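Long-range contact in putative vitamin-B12 independent methionine synthase family protein (PDB 1YPX), which probably binds zinc and transfers a methyl group from a methyltetrahydrofolate to homocysteine without help from cobalamin: residues 74-80 with 110-116. Sequence-based numbering, arbitrary orientation.
Sequences DFLENLD and DFTTHPF
His114 and Phe75 meet ring to ring in an offset stack, centroids 4.5 Å apart. With CG swung anti to the backbone N (chi1 -156°), His114 slides its imidazole between Phe75 on one face and CB of Asn78 on the other. Phe75 in turn directs its edge at the face of Phe116, the planes meeting at 62°, and these three rings make an aromatic cluster. Flat apolar rings suit this buried place between the His114 imidazole and helix 158-178, where Phe176 touches both Phe75 and Phe116.

Histidine serves because both its nitrogens are used. NE2 donates to Phe75 O, a carbonyl of helix 73-76, though the modelled distance is too short to be taken at face value, while ND1 accepts from Phe116 N at 3.1 Å, within the imidazole plane. The latter is a capping bond at the start of helix 116-127, so one side chain links helix 73-76 to the start of another helix in a domain of TIM-barrel type, and together the two bonds would hold the ring's rotation.

Farther along, Asp80 and Asp110 form an antiparallel hydrogen-bonded pair: Asp80 N reaches Asp110 O at 2.9 Å, and Asp110 N returns to Asp80 O at 3.1 Å. Their CB atoms touch, yet the carboxylates turn apart, and that of Asp110 forms a salt bridge with Lys171. Beside this pair, Leu79 CD2 packs at 3.8 Å from Phe111 CD2, a branched apolar side chain against a buried ring.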
ATOM      1  N   ASP A  74      -7.203  -1.886 -11.615  1.00 55.45           N
ATOM      2  CA  ASP A  74      -8.158  -0.818 -11.940  1.00 53.94           C
ATOM      3  C   ASP A  74      -7.369   0.480 -12.081  1.00 50.71           C
ATOM      4  O   ASP A  74      -7.695   1.341 -12.900  1.00 50.86           O
ATOM      5  CB  ASP A  74      -9.203  -0.625 -10.830  1.00 56.85           C
ATOM      6  CG  ASP A  74     -10.401  -1.543 -10.980  1.00 60.97           C
ATOM      7  OD1 ASP A  74     -11.189  -1.385 -11.951  1.00 65.38           O
ATOM      8  OD2 ASP A  74     -10.560  -2.436 -10.119  1.00 63.70           O
ATOM      9  N   PHE A  75      -6.336   0.621 -11.261  1.00 45.07           N
ATOM     10  CA  PHE A  75      -5.517   1.801 -11.319  1.00 42.70           C
ATOM     11  C   PHE A  75      -4.680   1.768 -12.581  1.00 43.54           C
ATOM     12  O   PHE A  75      -4.539   2.778 -13.275  1.00 43.64           O
ATOM     13  CB  PHE A  75      -4.597   1.895 -10.103  1.00 37.30           C
ATOM     14  CG  PHE A  75      -3.629   3.041 -10.180  1.00 35.08           C
ATOM     15  CD1 PHE A  75      -2.388   2.886 -10.785  1.00 34.02           C
ATOM     16  CD2 PHE A  75      -3.987   4.298  -9.707  1.00 34.41           C
ATOM     17  CE1 PHE A  75      -1.516   3.966 -10.923  1.00 31.82           C
ATOM     18  CE2 PHE A  75      -3.126   5.389  -9.837  1.00 29.26           C
ATOM     19  CZ  PHE A  75      -1.891   5.219 -10.447  1.00 32.94           C
ATOM     20  N   LEU A  76      -4.121   0.601 -12.876  1.00 43.55           N
ATOM     21  CA  LEU A  76      -3.269   0.452 -14.054  1.00 43.97           C
ATOM     22  C   LEU A  76      -4.018   0.532 -15.388  1.00 44.68           C
ATOM     23  O   LEU A  76      -3.621   1.286 -16.291  1.00 41.58           O
ATOM     24  CB  LEU A  76      -2.495  -0.865 -13.970  1.00 45.28           C
ATOM     25  CG  LEU A  76      -1.472  -0.933 -12.832  1.00 44.99           C
ATOM     26  CD1 LEU A  76      -1.035  -2.374 -12.634  1.00 42.67           C
ATOM     27  CD2 LEU A  76      -0.277  -0.026 -13.151  1.00 43.16           C
ATOM     28  N   GLU A  77      -5.095  -0.240 -15.511  1.00 44.99           N
ATOM     29  CA  GLU A  77      -5.882  -0.239 -16.737  1.00 48.45           C
ATOM     30  C   GLU A  77      -6.435   1.155 -17.035  1.00 47.99           C
ATOM     31  O   GLU A  77      -6.972   1.394 -18.115  1.00 48.58           O
ATOM     32  CB  GLU A  77      -7.041  -1.234 -16.646  1.00 51.12           C
ATOM     33  CG  GLU A  77      -8.188  -0.766 -15.771  1.00 57.74           C
ATOM     34  CD  GLU A  77      -9.465  -1.553 -16.015  1.00 63.13           C
ATOM     35  OE1 GLU A  77      -9.924  -1.586 -17.184  1.00 65.28           O
ATOM     36  OE2 GLU A  77     -10.014  -2.127 -15.043  1.00 65.28           O
ATOM     37  N   ASN A  78      -6.313   2.068 -16.075  1.00 48.21           N
ATOM     38  CA  ASN A  78      -6.791   3.430 -16.260  1.00 47.70           C
ATOM     39  C   ASN A  78      -5.653   4.370 -16.597  1.00 48.07           C
ATOM     40  O   ASN A  78      -5.767   5.577 -16.457  1.00 49.72           O
ATOM     41  CB  ASN A  78      -7.520   3.932 -15.019  1.00 46.00           C
ATOM     42  CG  ASN A  78      -8.974   3.547 -15.012  1.00 43.51           C
ATOM     43  OD1 ASN A  78      -9.395   2.723 -14.215  1.00 42.15           O
ATOM     44  ND2 ASN A  78      -9.749   4.138 -15.912  1.00 38.91           N
ATOM     45  N   LEU A  79      -4.541   3.805 -17.020  1.00 50.31           N
ATOM     46  CA  LEU A  79      -3.405   4.601 -17.423  1.00 51.62           C
ATOM     47  C   LEU A  79      -3.407   4.499 -18.949  1.00 51.66           C
ATOM     48  O   LEU A  79      -3.654   3.423 -19.502  1.00 48.98           O
ATOM     49  CB  LEU A  79      -2.114   4.011 -16.849  1.00 49.42           C
ATOM     50  CG  LEU A  79      -1.893   4.148 -15.343  1.00 52.65           C
ATOM     51  CD1 LEU A  79      -0.696   3.295 -14.923  1.00 48.15           C
ATOM     52  CD2 LEU A  79      -1.652   5.632 -14.973  1.00 49.53           C
ATOM     53  N   ASP A  80      -3.154   5.619 -19.620  1.00 54.44           N
ATOM     54  CA  ASP A  80      -3.113   5.644 -21.080  1.00 57.63           C
ATOM     55  C   ASP A  80      -2.051   4.635 -21.535  1.00 56.99           C
ATOM     56  O   ASP A  80      -1.006   4.501 -20.902  1.00 54.34           O
ATOM     57  CB  ASP A  80      -2.778   7.068 -21.575  1.00 62.65           C
ATOM     58  CG  ASP A  80      -2.599   7.155 -23.110  1.00 69.40           C
ATOM     59  OD1 ASP A  80      -1.625   6.563 -23.646  1.00 70.22           O
ATOM     60  OD2 ASP A  80      -3.425   7.830 -23.787  1.00 71.88           O
ATOM     61  N   ASP A 110       0.905   6.753 -20.009  1.00 50.37           N
ATOM     62  CA  ASP A 110       0.675   8.131 -19.624  1.00 50.87           C
ATOM     63  C   ASP A 110      -0.463   8.284 -18.628  1.00 52.54           C
ATOM     64  O   ASP A 110      -1.246   7.361 -18.409  1.00 52.60           O
ATOM     65  CB  ASP A 110       0.420   8.983 -20.868  1.00 51.52           C
ATOM     66  CG  ASP A 110       0.497  10.475 -20.579  1.00 53.57           C
ATOM     67  OD1 ASP A 110       1.216  10.879 -19.640  1.00 52.79           O
ATOM     68  OD2 ASP A 110      -0.148  11.252 -21.306  1.00 58.27           O
ATOM     69  N   PHE A 111      -0.537   9.458 -18.015  1.00 52.37           N
ATOM     70  CA  PHE A 111      -1.567   9.741 -17.037  1.00 52.92           C
ATOM     71  C   PHE A 111      -2.207  11.076 -17.398  1.00 54.00           C
ATOM     72  O   PHE A 111      -1.513  12.040 -17.711  1.00 54.87           O
ATOM     73  CB  PHE A 111      -0.942   9.797 -15.638  1.00 52.83           C
ATOM     74  CG  PHE A 111      -1.929  10.054 -14.534  1.00 51.47           C
ATOM     75  CD1 PHE A 111      -2.617  11.269 -14.460  1.00 52.54           C
ATOM     76  CD2 PHE A 111      -2.169   9.091 -13.566  1.00 50.00           C
ATOM     77  CE1 PHE A 111      -3.529  11.520 -13.444  1.00 50.52           C
ATOM     78  CE2 PHE A 111      -3.075   9.330 -12.547  1.00 51.18           C
ATOM     79  CZ  PHE A 111      -3.763  10.554 -12.485  1.00 50.50           C
ATOM     80  N   THR A 112      -3.532  11.128 -17.352  1.00 53.63           N
ATOM     81  CA  THR A 112      -4.246  12.353 -17.675  1.00 54.71           C
ATOM     82  C   THR A 112      -5.406  12.558 -16.728  1.00 55.53           C
ATOM     83  O   THR A 112      -5.438  13.509 -15.947  1.00 56.63           O
ATOM     84  CB  THR A 112      -4.808  12.303 -19.097  1.00 53.55           C
ATOM     85  OG1 THR A 112      -3.727  12.298 -20.032  1.00 51.93           O
ATOM     86  CG2 THR A 112      -5.704  13.500 -19.353  1.00 54.14           C
ATOM     87  N   THR A 113      -6.372  11.662 -16.817  1.00 56.02           N
ATOM     88  CA  THR A 113      -7.541  11.731 -15.968  1.00 56.58           C
ATOM     89  C   THR A 113      -7.831  10.335 -15.457  1.00 55.51           C
ATOM     90  O   THR A 113      -8.302   9.477 -16.206  1.00 58.45           O
ATOM     91  CB  THR A 113      -8.747  12.238 -16.751  1.00 57.53           C
ATOM     92  OG1 THR A 113      -8.872  11.482 -17.965  1.00 61.22           O
ATOM     93  CG2 THR A 113      -8.581  13.714 -17.077  1.00 56.93           C
ATOM     94  N   HIS A 114      -7.538  10.106 -14.185  1.00 52.27           N
ATOM     95  CA  HIS A 114      -7.769   8.805 -13.570  1.00 48.93           C
ATOM     96  C   HIS A 114      -8.976   8.898 -12.633  1.00 45.53           C
ATOM     97  O   HIS A 114      -9.232   9.945 -12.044  1.00 45.10           O
ATOM     98  CB  HIS A 114      -6.514   8.371 -12.800  1.00 48.79           C
ATOM     99  CG  HIS A 114      -6.394   6.889 -12.618  1.00 49.16           C
ATOM    100  ND1 HIS A 114      -7.136   6.187 -11.692  1.00 50.46           N
ATOM    101  CD2 HIS A 114      -5.606   5.978 -13.237  1.00 47.72           C
ATOM    102  CE1 HIS A 114      -6.807   4.907 -11.748  1.00 48.02           C
ATOM    103  NE2 HIS A 114      -5.883   4.755 -12.676  1.00 46.48           N
ATOM    104  N   PRO A 115      -9.755   7.809 -12.516  1.00 44.00           N
ATOM    105  CA  PRO A 115     -10.939   7.761 -11.647  1.00 43.53           C
ATOM    106  C   PRO A 115     -10.577   7.787 -10.159  1.00 44.35           C
ATOM    107  O   PRO A 115     -11.406   8.139  -9.316  1.00 47.11           O
ATOM    108  CB  PRO A 115     -11.601   6.444 -12.036  1.00 40.51           C
ATOM    109  CG  PRO A 115     -11.172   6.256 -13.433  1.00 41.43           C
ATOM    110  CD  PRO A 115      -9.733   6.642 -13.408  1.00 41.98           C
ATOM    111  N   PHE A 116      -9.344   7.402  -9.843  1.00 43.03           N
ATOM    112  CA  PHE A 116      -8.881   7.381  -8.466  1.00 43.25           C
ATOM    113  C   PHE A 116      -8.796   8.765  -7.847  1.00 43.41           C
ATOM    114  O   PHE A 116      -8.735   8.889  -6.632  1.00 44.08           O
ATOM    115  CB  PHE A 116      -7.513   6.688  -8.385  1.00 42.39           C
ATOM    116  CG  PHE A 116      -7.591   5.189  -8.355  1.00 36.63           C
ATOM    117  CD1 PHE A 116      -8.575   4.518  -9.069  1.00 34.92           C
ATOM    118  CD2 PHE A 116      -6.653   4.449  -7.634  1.00 36.63           C
ATOM    119  CE1 PHE A 116      -8.636   3.123  -9.073  1.00 33.85           C
ATOM    120  CE2 PHE A 116      -6.692   3.048  -7.622  1.00 32.96           C
ATOM    121  CZ  PHE A 116      -7.684   2.386  -8.342  1.00 36.25           C
TER
HETATM  122  O   HOH W   1      -4.869   8.587 -17.997  1.00 42.80           O